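Ribonuclease-like 3 (Danio rerio, PDB 2VQ9) cleaves RNA as a secreted ribonuclease of the pancreatic family, promotes angiogenesis and kills bacteria, most strongly Gram-negative ones, by a route that does not need its RNase activity. Local coordinates at residues Gly41-Glu44 and Gln45-Asp48; Asn75-His78 and Val79-Val82. All blocks are in the same frame, centred on the assembly; numbering follows the deposited sequence.

Interaction 1: Gly41-Glu44 and Gln45-Asp48; sequences GITE and QTCD
T43 and E44 meet Q45 and T46 in a type I beta turn that runs from T43 to T46 and leads the chain into helix 47-53. Closure of the turn falls to T46 N, which donates to T43 O over 3.3 Å. E44 and Q45 form the corner. The carboxamide of Q45 folds back over the turn because its chain bends at chi2 (84°), bringing OE1 to 3.6 Å from T43 OG1 and laying CD 4.1 Å from E44 CB. The E44 chain runs on extended, and its OE2 accepts from the backbone N of E125 on strand 120-135. On that same face as the Q45 carboxamide the two threonine hydroxyls meet, T43 OG1 lying 2.6 Å from T46 OG1, a short hydrogen bond in which either may donate. Both hydroxyls sit between their own backbone N and carbonyl carbon (chi1 68° and 50°), which swings them inward from the two ends of the turn. T43 OG1 also receives a weak bond from Q45 N, and one water links T46 OG1 (2.7 Å) to G41 O. Main-chain and hydroxyl bonds thus fasten the same two ends of the turn, a double closure that should limit its flexibility just ahead of C47, whose disulfide to C108 ties the helix start to strand 103-112.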
# COMPACT_ATOMS: atom_id res chain seq x y z
N GLY A 41 0.97 -11.10 -4.70
CA GLY A 41 0.61 -11.55 -6.04
C GLY A 41 0.26 -10.48 -7.05
O GLY A 41 -0.14 -10.81 -8.16
N ILE A 42 0.40 -9.21 -6.67
CA ILE A 42 0.02 -8.09 -7.56
C ILE A 42 0.84 -8.11 -8.85
O ILE A 42 2.03 -8.48 -8.83
CB ILE A 42 0.10 -6.69 -6.82
CG1 ILE A 42 -0.51 -5.54 -7.68
CG2 ILE A 42 1.54 -6.31 -6.50
CD1 ILE A 42 -2.05 -5.69 -8.02
N THR A 43 0.19 -7.81 -9.97
CA THR A 43 0.90 -7.52 -11.22
C THR A 43 0.35 -6.21 -11.76
O THR A 43 -0.70 -5.74 -11.29
CB THR A 43 0.71 -8.65 -12.30
OG1 THR A 43 -0.65 -8.68 -12.75
CG2 THR A 43 1.07 -10.04 -11.76
N GLU A 44 1.01 -5.63 -12.75
CA GLU A 44 0.48 -4.45 -13.45
C GLU A 44 -0.91 -4.65 -14.07
O GLU A 44 -1.69 -3.71 -14.12
CB GLU A 44 1.46 -3.98 -14.53
CG GLU A 44 2.76 -3.40 -13.98
CD GLU A 44 3.61 -2.81 -15.07
OE1 GLU A 44 3.39 -3.16 -16.25
OE2 GLU A 44 4.47 -1.99 -14.75
N GLN A 45 -1.21 -5.88 -14.49
CA GLN A 45 -2.46 -6.20 -15.18
C GLN A 45 -3.59 -6.70 -14.25
O GLN A 45 -4.72 -6.99 -14.71
CB GLN A 45 -2.19 -7.23 -16.30
CG GLN A 45 -1.20 -6.77 -17.38
CD GLN A 45 0.28 -6.98 -17.01
OE1 GLN A 45 0.62 -7.59 -15.98
NE2 GLN A 45 1.18 -6.47 -17.86
N THR A 46 -3.31 -6.79 -12.95
CA THR A 46 -4.34 -7.32 -12.04
C THR A 46 -4.82 -6.37 -10.94
O THR A 46 -5.40 -6.80 -9.91
CB THR A 46 -3.95 -8.70 -11.51
OG1 THR A 46 -2.62 -8.65 -10.99
CG2 THR A 46 -3.97 -9.71 -12.68
N CYS A 47 -4.59 -5.08 -11.13
CA CYS A 47 -5.20 -4.10 -10.23
C CYS A 47 -6.70 -4.29 -10.07
O CYS A 47 -7.20 -4.18 -8.97
CB CYS A 47 -4.96 -2.66 -10.73
SG CYS A 47 -3.24 -2.11 -10.60
N ASP A 48 -7.43 -4.51 -11.17
CA ASP A 48 -8.90 -4.40 -11.12
C ASP A 48 -9.51 -5.45 -10.21
O ASP A 48 -10.35 -5.13 -9.36
CB ASP A 48 -9.51 -4.49 -12.52
CG ASP A 48 -9.11 -3.33 -13.41
OD1 ASP A 48 -8.44 -2.39 -12.95
OD2 ASP A 48 -9.51 -3.34 -14.59
O HOH W 1 -2.69 -10.81 -9.30

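Interaction 2: Asn75-His78 and Val79-Val82; sequences NGNH and VRTV
Helix 76-80, a short helix of the ribonuclease A fold, opens with an Asn N-cap: N75 OD1 accepts from H78 N at 2.8 Å, with the amide nearly in line with the side-chain C=O (172°). The backbone carbonyl of the same residue takes V79 N, and G76 O takes R80 N at 2.9 Å, giving two successive i to i+4 bonds of an alpha-helical turn. Along one flank of this turn N77 and R80 lie side by side. R80 NH2 donates to N77 OD1 over 3.0 Å; the oxygen lies at the edge of the guanidinium, in its plane, whereas the nitrogen stands above the amide plane, the two groups being turned 80° apart. The R80 chain, bent at chi3 (-79°), also touches Y30 of helix 27-37 and W138. Farther on, H78 O accepts twice from T81: the hydroxyl OG1 approaches in the carbonyl plane at 2.7 Å, and T81 N donates to the same oxygen at 3.1 Å. T81 CG2 rests 3.4 Å from N77 O. On the buried side V79 puts CG2 3.6 Å from N75 O and packs on F33. The exposed H78 ring meets that of F103.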
# COMPACT_ATOMS: atom_id res chain seq x y z
N ASN A 75 4.82 -10.20 1.46
CA ASN A 75 3.91 -10.70 2.49
C ASN A 75 3.87 -9.78 3.71
O ASN A 75 4.77 -8.97 3.90
CB ASN A 75 4.19 -12.22 2.77
CG ASN A 75 4.82 -12.54 4.16
OD1 ASN A 75 5.28 -11.66 4.88
ND2 ASN A 75 4.84 -13.83 4.50
N GLY A 76 2.78 -9.84 4.48
CA GLY A 76 2.56 -8.96 5.61
C GLY A 76 3.61 -8.95 6.69
O GLY A 76 4.05 -7.89 7.13
N ASN A 77 4.03 -10.14 7.13
CA ASN A 77 5.10 -10.26 8.11
C ASN A 77 6.41 -9.66 7.62
O ASN A 77 7.16 -9.06 8.41
CB ASN A 77 5.29 -11.73 8.51
CG ASN A 77 4.19 -12.22 9.42
OD1 ASN A 77 3.27 -11.48 9.75
ND2 ASN A 77 4.29 -13.48 9.83
N HIS A 78 6.67 -9.77 6.32
CA HIS A 78 7.85 -9.15 5.70
C HIS A 78 7.73 -7.62 5.75
O HIS A 78 8.65 -6.93 6.22
CB HIS A 78 8.00 -9.64 4.27
CG HIS A 78 9.22 -9.17 3.55
ND1 HIS A 78 9.41 -9.38 2.21
CD2 HIS A 78 10.30 -8.46 3.98
CE1 HIS A 78 10.57 -8.86 1.83
NE2 HIS A 78 11.13 -8.30 2.89
N VAL A 79 6.59 -7.08 5.30
CA VAL A 79 6.41 -5.62 5.36
C VAL A 79 6.51 -5.08 6.81
O VAL A 79 7.08 -4.00 7.06
CB VAL A 79 5.12 -5.17 4.67
CG1 VAL A 79 4.88 -3.64 4.88
CG2 VAL A 79 5.19 -5.51 3.17
N ARG A 80 5.94 -5.81 7.77
CA ARG A 80 6.05 -5.43 9.19
C ARG A 80 7.45 -5.13 9.68
O ARG A 80 7.63 -4.28 10.58
CB ARG A 80 5.49 -6.52 10.08
CG ARG A 80 4.05 -6.37 10.39
CD ARG A 80 3.79 -6.96 11.75
NE ARG A 80 3.68 -8.41 11.69
CZ ARG A 80 4.04 -9.22 12.68
NH1 ARG A 80 4.54 -8.72 13.81
NH2 ARG A 80 3.92 -10.52 12.52
N THR A 81 8.45 -5.81 9.12
CA THR A 81 9.83 -5.66 9.59
C THR A 81 10.38 -4.25 9.36
O THR A 81 11.42 -3.91 9.92
CB THR A 81 10.80 -6.66 8.94
OG1 THR A 81 10.92 -6.38 7.54
CG2 THR A 81 10.32 -8.10 9.15
N VAL A 82 9.72 -3.46 8.52
CA VAL A 82 10.13 -2.08 8.33
C VAL A 82 9.96 -1.31 9.64
O VAL A 82 10.71 -0.36 9.90
CB VAL A 82 9.38 -1.41 7.14
CG1 VAL A 82 9.88 0.01 6.92
CG2 VAL A 82 9.63 -2.22 5.87

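In the fold
Interactions 1 and 2 illustrate how local bonds shape two short helix starts, one by a beta turn and one by an Asn cap, the link to the sheet coming from other contacts such as the C47-C108 disulfide. They follow one another along the chain, with centres 20 Å and nearest atoms about 7 Å apart, without touching. Each flanks a different part of the catalytic region: the side chain of C47 (interaction 1) lies about 8 Å from that of N69, which binds substrate, and that of V79 (interaction 2) about 7 Å from that of H37, the proton acceptor. Q73 NE2, two residues before N75, donates to I42 O, a hydrogen bond joining the two neighbourhoods.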